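Local coordinates for lysine-sensitive aspartokinase 3 (Escherichia coli, PDB 2J0W), which catalyses the ATP-dependent phosphorylation of L-aspartate to 4-phospho-L-aspartate, the first step of lysine biosynthesis, and is feedback-inhibited by lysine, at residues A42-T45 with N46-A50; N149-G153 with R154-D158; G408-P412 with F413-M417; P172-E176 with G177-T181. All coordinates share one frame; numbering follows the deposited sequence.

Three contacts belong to the amino acid kinase part; contact 3 lies in the ACT part required for homodimerization. Contact 1 is at the active site: Thr45 holds the bound aspartate, and its side chain is about 9 Å from the bound ADP. Contact 2 lies beyond the aspartate pocket, its nearest atoms about 9 Å from contact 1, with CA of Gly153 about 11 Å from the aspartate's nearest atom and the side chain of Arg154 about 7 Å from that of Ser338, a lysine-inhibitor residue. Contact 4 closes a helix-to-strand connection about 28 Å, centre to centre, from contact 1. Contacts 3 and 4 lie on opposite sides of the chain's centre, their own centres about 53 Å apart.

Contact 1 (A42-T45 with N46-A50); sequences AGIT and NLLVA. With ASP (aspartic acid), chain B.
Gly43 O, Ile44 O and Thr45 O accept in turn from Leu47 N, Leu48 N and Val49 N, the i to i+4 pattern of the first turn of helix 44-51, with Gly43 at its N-cap. The middle bond, Leu48 N to Ile44 O, is nearly straight at 178° and 2.8 Å long. Ile44 and Leu48 run side by side one turn apart, and CG2 of Ile44 meets CD1 of Leu48 at 3.5 Å. Thr45 faces the substrate: its OG1 accepts from the amino N of the bound aspartate at 3.0 Å. With OG1 beside its own backbone N (chi1 -65°), CG2 of Thr45 lies 3.4 Å from O of the bound aspartate and 4.1 Å from CG2 of Val49. A valine in its place would probably leave the substrate's amino group without this acceptor. Arg198, Gly199, Ser201 and Glu119 supply further hydrogen bonds to the ligand, and OD1 of Asn46 is bonded to Arg198, so this second-shell side chain probably helps to position Arg198. Around this turn, helix 57-75 packs against Ile44, Leu47 and Leu48, while helix 108-131 meets Thr45, Leu48 and Val49.

Contact 2 (N149-G153 with R154-D158); sequences NDRFG and RAEPD
Asn149 and Glu156 share two hydrogen bonds, Asn149 N to Glu156 O at 3.1 Å and Glu156 N to Asn149 OD1 at 3.0 Å. OD1 of Asn149 also accepts from Arg151 N at 3.0 Å, which makes an Asx turn. The two donors to OD1 approach from opposite faces of the amide, well out of its plane. Asn149 CG sits between the backbone N and the carbonyl carbon (chi1 53°), putting OD1 within bonding distance of both. With alanine here, the N-H groups of Arg151 and Glu156 would both lose their shared acceptor, and the loop would probably be freer to shift. A type II turn from Arg151 to Arg154 is closed by a weak Arg154 N to Arg151 O bond.

The extended Arg151 and Arg154 lie alongside one another, guanidinium planes 50° apart. OE2 of Glu156 stands 4.3 Å from Arg151 NE, beyond a salt bridge, and Arg154 NH1 bonds to Thr356 O. Gly153 N is hydrogen-bonded to Asp112 OD2 and Gly153 O to Thr359 OG1, tying the loop to helix 108-131 and the regulatory part. The neighbouring cations would probably disfavour one another, with Glu156 in partial compensation, while the shared amide oxygen ties the two sides of the loop together.

Contact 3 (G408-P412 with F413-M417); sequences GVLEP and FNIRM
Leu410 and Phe413 are the ends of a type I beta turn in the ACT domain, on the connection from helix 402-407 to strand 417-420. The turn is closed by Phe413 N giving to Leu410 O at 2.9 Å, with an N-H...O angle of 157°. Across this turn the side chains cross at a slant. CD2 of Leu410 reaches CD1 of Phe413 at 3.9 Å, while CB of Leu410 lies at the ring's edge, in its plane. Phe413 has CG beside its own backbone N (chi1 -53°), which swings the ring back over the turn. There the preceding Pro412 meets one face in a CH-pi contact: CG of Pro412 is 4.1 Å from the centroid of the Phe413 ring and 13° off the normal.

Farther out, Val439 of helix 436-448 touches both Leu410 and Phe413, and Phe429 of strand 426-432 packs on Leu410 and Ile415, placing the turn between helix and sheet. The second subunit is close too: Phe413 makes backbone hydrogen bonds to it, and Arg416 NH1 bonds to Gly421 O of that subunit, consistent with the role of this region in homodimerization. Within the chain, Arg416 NH2 also forms a salt bridge with Glu383. The Leu410-Ile415 contact joins two methyl ends, CD1 to CD1, 4.2 Å apart.

Contact 4 (P172-E176 with G177-T181); sequences PRLNE and GLVIT
The exit of helix 159-176 into strand 178-182 is the second half of a beta-alpha-beta unit that starts at strand 137-139, and residues 172-181 form its helix-to-strand corner. The last turn of the helix is closed by Gly177 N giving to Arg173 O, 3.3 Å long with an N-H...O angle of 162°. Gly177 is the first residue to leave helical backbone angles; a CB there would clash with Glu176 O, so the abrupt change of direction suits a residue without a side chain.

Beyond the corner the strand folds Val179 back toward the helix. CG2 of Val179, held beside the backbone N because CG1 is anti to it (chi1 -180°), comes 3.3 Å from Arg173 O and 3.8 Å from CD2 of Leu174. The side chains of Leu174 and Val179 cross at about a right angle. Both also touch strand 33-38, Leu174 at Arg34 and Val179 at Leu35, so this apolar pair packs between the helix and the sheet.

On the helix itself, Arg173 is bent at its second and third torsions and turns to Glu176. Arg173 NE gives to Glu176 OE1 at 2.8 Å, with OE1 near the guanidinium plane, in a salt bridge supplemented by a weak bond from Arg173 NH2 to Glu176 OE2 at 3.3 Å. CB of Pro172 sits over the centre of one face of the Arg173 guanidinium, 3.6 Å above it. Glu176 OE1 also accepts from Gln138 NE2. The carboxylate therefore probably offsets the arginine's charge while linking the helix end to the strand that opens the unit.

Contact 1 (A42-T45 with N46-A50)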
loop_
_atom_site.group_PDB
_atom_site.type_symbol
_atom_site.label_atom_id
_atom_site.label_comp_id
_atom_site.label_asym_id
_atom_site.label_seq_id
_atom_site.Cartn_x
_atom_site.Cartn_y
_atom_site.Cartn_z
ATOM N N ALA A 42 33.437 -12.096 -18.011
ATOM C CA ALA A 42 33.333 -10.761 -17.437
ATOM C C ALA A 42 33.539 -9.694 -18.498
ATOM O O ALA A 42 34.446 -9.815 -19.321
ATOM C CB ALA A 42 34.362 -10.596 -16.340
ATOM N N GLY A 43 32.687 -8.667 -18.487
ATOM C CA GLY A 43 32.798 -7.572 -19.442
ATOM C C GLY A 43 32.161 -7.756 -20.815
ATOM O O GLY A 43 31.742 -6.780 -21.440
ATOM N N ILE A 44 32.086 -8.993 -21.297
ATOM C CA ILE A 44 31.510 -9.248 -22.609
ATOM C C ILE A 44 30.104 -8.680 -22.785
ATOM O O ILE A 44 29.859 -7.892 -23.697
ATOM C CB ILE A 44 31.496 -10.770 -22.938
ATOM C CG1 ILE A 44 32.925 -11.253 -23.172
ATOM C CG2 ILE A 44 30.697 -11.042 -24.207
ATOM C CD1 ILE A 44 33.637 -10.514 -24.316
ATOM N N THR A 45 29.181 -9.058 -21.909
ATOM C CA THR A 45 27.811 -8.582 -22.041
ATOM C C THR A 45 27.690 -7.065 -22.081
ATOM O O THR A 45 26.924 -6.540 -22.891
ATOM C CB THR A 45 26.903 -9.170 -20.933
ATOM O OG1 THR A 45 26.820 -10.592 -21.108
ATOM C CG2 THR A 45 25.487 -8.587 -21.017
ATOM N N ASN A 46 28.431 -6.356 -21.226
ATOM C CA ASN A 46 28.364 -4.889 -21.239
ATOM C C ASN A 46 28.902 -4.361 -22.578
ATOM O O ASN A 46 28.348 -3.430 -23.165
ATOM C CB ASN A 46 29.186 -4.254 -20.108
ATOM C CG ASN A 46 28.688 -4.633 -18.715
ATOM O OD1 ASN A 46 27.491 -4.831 -18.482
ATOM N ND2 ASN A 46 29.620 -4.710 -17.775
ATOM N N LEU A 47 29.987 -4.947 -23.060
ATOM C CA LEU A 47 30.532 -4.490 -24.329
ATOM C C LEU A 47 29.466 -4.694 -25.401
ATOM O O LEU A 47 29.108 -3.756 -26.130
ATOM C CB LEU A 47 31.814 -5.261 -24.667
ATOM C CG LEU A 47 33.016 -4.764 -23.848
ATOM C CD1 LEU A 47 34.237 -5.671 -24.035
ATOM C CD2 LEU A 47 33.333 -3.330 -24.275
ATOM N N LEU A 48 28.940 -5.917 -25.456
ATOM C CA LEU A 48 27.905 -6.289 -26.417
ATOM C C LEU A 48 26.677 -5.396 -26.338
ATOM O O LEU A 48 26.090 -5.052 -27.366
ATOM C CB LEU A 48 27.495 -7.746 -26.214
ATOM C CG LEU A 48 28.562 -8.734 -26.692
ATOM C CD1 LEU A 48 28.111 -10.149 -26.431
ATOM C CD2 LEU A 48 28.823 -8.522 -28.189
ATOM N N VAL A 49 26.291 -5.010 -25.128
ATOM C CA VAL A 49 25.133 -4.147 -24.970
ATOM C C VAL A 49 25.451 -2.740 -25.486
ATOM O O VAL A 49 24.611 -2.091 -26.109
ATOM C CB VAL A 49 24.688 -4.088 -23.489
ATOM C CG1 VAL A 49 23.765 -2.890 -23.256
ATOM C CG2 VAL A 49 23.971 -5.383 -23.123
ATOM N N ALA A 50 26.666 -2.270 -25.246
ATOM C CA ALA A 50 27.031 -0.941 -25.713
ATOM C C ALA A 50 27.008 -0.909 -27.240
ATOM O O ALA A 50 26.706 0.124 -27.840
ATOM C CB ALA A 50 28.403 -0.567 -25.209
HETATM N N ASP B . 25.521 -12.554 -19.222
HETATM C CA ASP B . 24.349 -11.853 -18.703
HETATM C C ASP B . 24.866 -10.569 -18.019
HETATM O O ASP B . 26.075 -10.264 -18.167
HETATM C CB ASP B . 23.558 -12.797 -17.745
HETATM C CG ASP B . 24.242 -13.181 -16.415
HETATM O OD1 ASP B . 25.394 -12.706 -16.169
HETATM O OD2 ASP B . 23.630 -13.966 -15.603
HETATM O OXT ASP B . 24.053 -9.892 -17.300
#

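Contact 2 (N149-G153 with R154-D158)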
loop_
_atom_site.group_PDB
_atom_site.type_symbol
_atom_site.label_atom_id
_atom_site.label_comp_id
_atom_site.label_asym_id
_atom_site.label_seq_id
_atom_site.Cartn_x
_atom_site.Cartn_y
_atom_site.Cartn_z
ATOM N N ASN A 149 8.488 -16.233 -24.303
ATOM C CA ASN A 149 7.546 -15.430 -25.055
ATOM C C ASN A 149 8.381 -14.520 -25.962
ATOM O O ASN A 149 9.587 -14.716 -26.109
ATOM C CB ASN A 149 6.726 -14.560 -24.109
ATOM C CG ASN A 149 7.598 -13.746 -23.183
ATOM O OD1 ASN A 149 8.752 -13.453 -23.496
ATOM N ND2 ASN A 149 7.051 -13.366 -22.038
ATOM N N ASP A 150 7.740 -13.500 -26.524
ATOM C CA ASP A 150 8.408 -12.565 -27.422
ATOM C C ASP A 150 8.780 -11.239 -26.766
ATOM O O ASP A 150 9.078 -10.261 -27.465
ATOM C CB ASP A 150 7.523 -12.304 -28.643
ATOM C CG ASP A 150 6.188 -11.677 -28.278
ATOM O OD1 ASP A 150 5.238 -11.800 -29.085
ATOM O OD2 ASP A 150 6.085 -11.054 -27.195
ATOM N N ARG A 151 8.756 -11.200 -25.434
ATOM C CA ARG A 151 9.111 -9.985 -24.701
ATOM C C ARG A 151 10.639 -9.857 -24.661
ATOM O O ARG A 151 11.270 -10.302 -23.700
ATOM C CB ARG A 151 8.573 -10.046 -23.266
ATOM C CG ARG A 151 8.853 -8.771 -22.491
ATOM C CD ARG A 151 8.200 -8.760 -21.138
ATOM N NE ARG A 151 8.297 -7.445 -20.505
ATOM C CZ ARG A 151 7.875 -6.308 -21.055
ATOM N NH1 ARG A 151 7.325 -6.305 -22.263
ATOM N NH2 ARG A 151 7.985 -5.166 -20.387
ATOM N N PHE A 152 11.235 -9.251 -25.688
ATOM C CA PHE A 152 12.692 -9.132 -25.744
ATOM C C PHE A 152 13.303 -8.232 -24.668
ATOM O O PHE A 152 12.734 -7.206 -24.306
ATOM C CB PHE A 152 13.139 -8.656 -27.128
ATOM C CG PHE A 152 12.747 -9.581 -28.246
ATOM C CD1 PHE A 152 11.544 -9.402 -28.933
ATOM C CD2 PHE A 152 13.583 -10.632 -28.618
ATOM C CE1 PHE A 152 11.181 -10.261 -29.978
ATOM C CE2 PHE A 152 13.235 -11.499 -29.660
ATOM C CZ PHE A 152 12.029 -11.318 -30.347
ATOM N N GLY A 153 14.472 -8.630 -24.164
ATOM C CA GLY A 153 15.139 -7.864 -23.125
ATOM C C GLY A 153 14.952 -8.512 -21.764
ATOM O O GLY A 153 15.806 -8.402 -20.880
ATOM N N ARG A 154 13.814 -9.178 -21.600
ATOM C CA ARG A 154 13.496 -9.872 -20.366
ATOM C C ARG A 154 12.364 -10.839 -20.657
ATOM O O ARG A 154 11.276 -10.735 -20.096
ATOM C CB ARG A 154 13.112 -8.874 -19.271
ATOM C CG ARG A 154 12.021 -7.922 -19.661
ATOM C CD ARG A 154 11.929 -6.800 -18.644
ATOM N NE ARG A 154 10.615 -6.163 -18.638
ATOM C CZ ARG A 154 10.307 -5.096 -17.910
ATOM N NH1 ARG A 154 11.225 -4.533 -17.126
ATOM N NH2 ARG A 154 9.075 -4.601 -17.954
ATOM N N ALA A 155 12.643 -11.771 -21.562
ATOM C CA ALA A 155 11.680 -12.778 -21.979
ATOM C C ALA A 155 11.278 -13.648 -20.803
ATOM O O ALA A 155 12.057 -13.869 -19.891
ATOM C CB ALA A 155 12.274 -13.643 -23.085
ATOM N N GLU A 156 10.053 -14.146 -20.833
ATOM C CA GLU A 156 9.555 -14.983 -19.759
ATOM C C GLU A 156 9.434 -16.424 -20.239
ATOM O O GLU A 156 8.816 -16.703 -21.272
ATOM C CB GLU A 156 8.203 -14.467 -19.294
ATOM C CG GLU A 156 8.258 -13.043 -18.772
ATOM C CD GLU A 156 6.888 -12.393 -18.720
ATOM O OE1 GLU A 156 5.913 -13.111 -18.397
ATOM O OE2 GLU A 156 6.788 -11.172 -18.991
ATOM N N PRO A 157 10.025 -17.361 -19.483
ATOM C CA PRO A 157 10.017 -18.792 -19.798
ATOM C C PRO A 157 8.667 -19.481 -19.839
ATOM O O PRO A 157 7.805 -19.213 -19.021
ATOM C CB PRO A 157 10.934 -19.390 -18.727
ATOM C CG PRO A 157 10.759 -18.460 -17.572
ATOM C CD PRO A 157 10.766 -17.099 -18.236
ATOM N N ASP A 158 8.503 -20.363 -20.822
ATOM C CA ASP A 158 7.294 -21.168 -20.975
ATOM C C ASP A 158 7.634 -22.525 -20.317
ATOM O O ASP A 158 8.210 -23.418 -20.961
ATOM C CB ASP A 158 6.961 -21.367 -22.469
ATOM C CG ASP A 158 5.757 -22.293 -22.696
ATOM O OD1 ASP A 158 5.766 -23.440 -22.189
ATOM O OD2 ASP A 158 4.802 -21.875 -23.386
#

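Contact 3 (G408-P412 with F413-M417)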
loop_
_atom_site.group_PDB
_atom_site.type_symbol
_atom_site.label_atom_id
_atom_site.label_comp_id
_atom_site.label_asym_id
_atom_site.label_seq_id
_atom_site.Cartn_x
_atom_site.Cartn_y
_atom_site.Cartn_z
ATOM N N GLY A 408 16.018 3.830 14.777
ATOM C CA GLY A 408 16.723 4.477 15.870
ATOM C C GLY A 408 18.010 5.136 15.408
ATOM O O GLY A 408 18.473 6.127 15.990
ATOM N N VAL A 409 18.573 4.592 14.333
ATOM C CA VAL A 409 19.826 5.081 13.770
ATOM C C VAL A 409 19.671 6.056 12.605
ATOM O O VAL A 409 20.599 6.799 12.276
ATOM C CB VAL A 409 20.664 3.912 13.252
ATOM C CG1 VAL A 409 22.103 4.347 13.074
ATOM C CG2 VAL A 409 20.547 2.735 14.198
ATOM N N LEU A 410 18.494 6.054 11.991
ATOM C CA LEU A 410 18.212 6.884 10.824
ATOM C C LEU A 410 17.708 8.287 11.100
ATOM O O LEU A 410 17.194 8.948 10.201
ATOM C CB LEU A 410 17.214 6.142 9.943
ATOM C CG LEU A 410 17.584 4.655 9.888
ATOM C CD1 LEU A 410 16.552 3.862 9.115
ATOM C CD2 LEU A 410 18.954 4.515 9.260
ATOM N N GLU A 411 17.861 8.740 12.339
ATOM C CA GLU A 411 17.405 10.071 12.730
ATOM C C GLU A 411 17.865 11.137 11.754
ATOM O O GLU A 411 17.069 11.954 11.294
ATOM C CB GLU A 411 17.900 10.418 14.135
ATOM C CG GLU A 411 17.742 11.885 14.500
ATOM C CD GLU A 411 18.190 12.183 15.910
ATOM O OE1 GLU A 411 19.015 11.411 16.449
ATOM O OE2 GLU A 411 17.729 13.197 16.473
ATOM N N PRO A 412 19.162 11.142 11.425
ATOM C CA PRO A 412 19.741 12.115 10.495
ATOM C C PRO A 412 19.275 12.046 9.029
ATOM O O PRO A 412 19.735 12.836 8.198
ATOM C CB PRO A 412 21.240 11.849 10.634
ATOM C CG PRO A 412 21.287 10.372 10.925
ATOM C CD PRO A 412 20.204 10.245 11.957
ATOM N N PHE A 413 18.359 11.130 8.716
ATOM C CA PHE A 413 17.901 10.970 7.337
ATOM C C PHE A 413 16.446 11.270 7.006
ATOM O O PHE A 413 15.621 11.515 7.883
ATOM C CB PHE A 413 18.205 9.554 6.867
ATOM C CG PHE A 413 19.629 9.152 7.050
ATOM C CD1 PHE A 413 19.951 8.054 7.839
ATOM C CD2 PHE A 413 20.651 9.856 6.423
ATOM C CE1 PHE A 413 21.273 7.656 8.003
ATOM C CE2 PHE A 413 21.978 9.466 6.580
ATOM C CZ PHE A 413 22.288 8.358 7.375
ATOM N N ASN A 414 16.141 11.237 5.714
ATOM C CA ASN A 414 14.784 11.476 5.265
ATOM C C ASN A 414 14.169 10.178 4.791
ATOM O O ASN A 414 14.523 9.667 3.738
ATOM C CB ASN A 414 14.750 12.474 4.109
ATOM C CG ASN A 414 13.373 12.556 3.460
ATOM O OD1 ASN A 414 12.411 13.029 4.066
ATOM N ND2 ASN A 414 13.274 12.076 2.228
ATOM N N ILE A 415 13.259 9.622 5.567
ATOM C CA ILE A 415 12.619 8.412 5.114
ATOM C C ILE A 415 11.450 8.903 4.281
ATOM O O ILE A 415 10.627 9.684 4.759
ATOM C CB ILE A 415 12.185 7.588 6.289
ATOM C CG1 ILE A 415 13.429 7.353 7.145
ATOM C CG2 ILE A 415 11.542 6.284 5.810
ATOM C CD1 ILE A 415 13.283 6.340 8.212
ATOM N N ARG A 416 11.401 8.464 3.024
ATOM C CA ARG A 416 10.373 8.898 2.085
ATOM C C ARG A 416 9.159 7.992 1.956
ATOM O O ARG A 416 8.069 8.433 1.564
ATOM C CB ARG A 416 10.996 9.062 0.701
ATOM C CG ARG A 416 10.004 9.472 -0.377
ATOM C CD ARG A 416 9.539 10.907 -0.197
ATOM N NE ARG A 416 8.596 11.294 -1.245
ATOM C CZ ARG A 416 7.290 11.039 -1.215
ATOM N NH1 ARG A 416 6.759 10.401 -0.180
ATOM N NH2 ARG A 416 6.520 11.402 -2.232
ATOM N N MET A 417 9.346 6.723 2.273
ATOM C CA MET A 417 8.259 5.779 2.133
ATOM C C MET A 417 8.545 4.606 3.040
ATOM O O MET A 417 9.690 4.184 3.172
ATOM C CB MET A 417 8.182 5.310 0.675
ATOM C CG MET A 417 6.976 4.475 0.295
ATOM S SD MET A 417 7.105 2.761 0.825
ATOM C CE MET A 417 8.580 2.270 0.014
#

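Contact 4 (P172-E176 with G177-T181)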
loop_
_atom_site.group_PDB
_atom_site.type_symbol
_atom_site.label_atom_id
_atom_site.label_comp_id
_atom_site.label_asym_id
_atom_site.label_seq_id
_atom_site.Cartn_x
_atom_site.Cartn_y
_atom_site.Cartn_z
ATOM N N PRO A 172 18.825 -37.072 -23.357
ATOM C CA PRO A 172 19.722 -38.034 -24.005
ATOM C C PRO A 172 21.182 -37.594 -23.945
ATOM O O PRO A 172 22.075 -38.412 -23.723
ATOM C CB PRO A 172 19.191 -38.090 -25.432
ATOM C CG PRO A 172 17.711 -37.927 -25.225
ATOM C CD PRO A 172 17.635 -36.815 -24.190
ATOM N N ARG A 173 21.419 -36.299 -24.135
ATOM C CA ARG A 173 22.779 -35.772 -24.097
ATOM C C ARG A 173 23.398 -35.875 -22.698
ATOM O O ARG A 173 24.618 -35.993 -22.566
ATOM C CB ARG A 173 22.801 -34.313 -24.576
ATOM C CG ARG A 173 23.226 -34.100 -26.031
ATOM C CD ARG A 173 22.242 -34.704 -27.012
ATOM N NE ARG A 173 22.419 -36.146 -27.170
ATOM C CZ ARG A 173 21.623 -36.916 -27.906
ATOM N NH1 ARG A 173 20.591 -36.386 -28.548
ATOM N NH2 ARG A 173 21.866 -38.216 -28.014
ATOM N N LEU A 174 22.559 -35.824 -21.664
ATOM C CA LEU A 174 23.030 -35.920 -20.280
ATOM C C LEU A 174 23.374 -37.353 -19.920
ATOM O O LEU A 174 24.253 -37.604 -19.100
ATOM C CB LEU A 174 21.971 -35.398 -19.307
ATOM C CG LEU A 174 21.785 -33.880 -19.219
ATOM C CD1 LEU A 174 20.657 -33.591 -18.255
ATOM C CD2 LEU A 174 23.071 -33.194 -18.747
ATOM N N ASN A 175 22.662 -38.289 -20.536
ATOM C CA ASN A 175 22.892 -39.708 -20.307
ATOM C C ASN A 175 24.243 -40.093 -20.901
ATOM O O ASN A 175 25.038 -40.792 -20.266
ATOM C CB ASN A 175 21.783 -40.526 -20.966
ATOM C CG ASN A 175 20.446 -40.373 -20.260
ATOM O OD1 ASN A 175 19.391 -40.646 -20.841
ATOM N ND2 ASN A 175 20.483 -39.948 -18.995
ATOM N N GLU A 176 24.493 -39.623 -22.122
ATOM C CA GLU A 176 25.745 -39.894 -22.826
ATOM C C GLU A 176 26.942 -39.385 -22.045
ATOM O O GLU A 176 27.925 -40.095 -21.864
ATOM C CB GLU A 176 25.765 -39.212 -24.189
ATOM C CG GLU A 176 24.685 -39.624 -25.133
ATOM C CD GLU A 176 24.758 -38.834 -26.420
ATOM O OE1 GLU A 176 24.706 -37.586 -26.350
ATOM O OE2 GLU A 176 24.875 -39.458 -27.496
ATOM N N GLY A 177 26.865 -38.141 -21.597
ATOM C CA GLY A 177 27.979 -37.588 -20.861
ATOM C C GLY A 177 27.726 -36.195 -20.335
ATOM O O GLY A 177 26.621 -35.868 -19.905
ATOM N N LEU A 178 28.756 -35.363 -20.385
ATOM C CA LEU A 178 28.651 -34.007 -19.882
ATOM C C LEU A 178 28.085 -33.046 -20.907
ATOM O O LEU A 178 28.293 -33.198 -22.116
ATOM C CB LEU A 178 30.018 -33.521 -19.415
ATOM C CG LEU A 178 29.926 -32.575 -18.231
ATOM C CD1 LEU A 178 29.088 -33.231 -17.135
ATOM C CD2 LEU A 178 31.324 -32.246 -17.729
ATOM N N VAL A 179 27.376 -32.040 -20.407
ATOM C CA VAL A 179 26.748 -31.058 -21.269
ATOM C C VAL A 179 26.964 -29.635 -20.796
ATOM O O VAL A 179 26.637 -29.274 -19.674
ATOM C CB VAL A 179 25.257 -31.339 -21.378
ATOM C CG1 VAL A 179 24.592 -30.316 -22.288
ATOM C CG2 VAL A 179 25.060 -32.749 -21.905
ATOM N N ILE A 180 27.535 -28.829 -21.671
ATOM C CA ILE A 180 27.802 -27.439 -21.362
ATOM C C ILE A 180 26.867 -26.605 -22.230
ATOM O O ILE A 180 26.811 -26.788 -23.457
ATOM C CB ILE A 180 29.273 -27.099 -21.669
ATOM C CG1 ILE A 180 30.167 -28.133 -20.985
ATOM C CG2 ILE A 180 29.616 -25.693 -21.192
ATOM C CD1 ILE A 180 29.798 -28.377 -19.547
ATOM N N THR A 181 26.112 -25.713 -21.598
ATOM C CA THR A 181 25.196 -24.868 -22.344
ATOM C C THR A 181 25.197 -23.449 -21.772
ATOM O O THR A 181 25.911 -23.164 -20.798
ATOM C CB THR A 181 23.772 -25.469 -22.353
ATOM O OG1 THR A 181 22.957 -24.708 -23.245
ATOM C CG2 THR A 181 23.147 -25.484 -20.936
#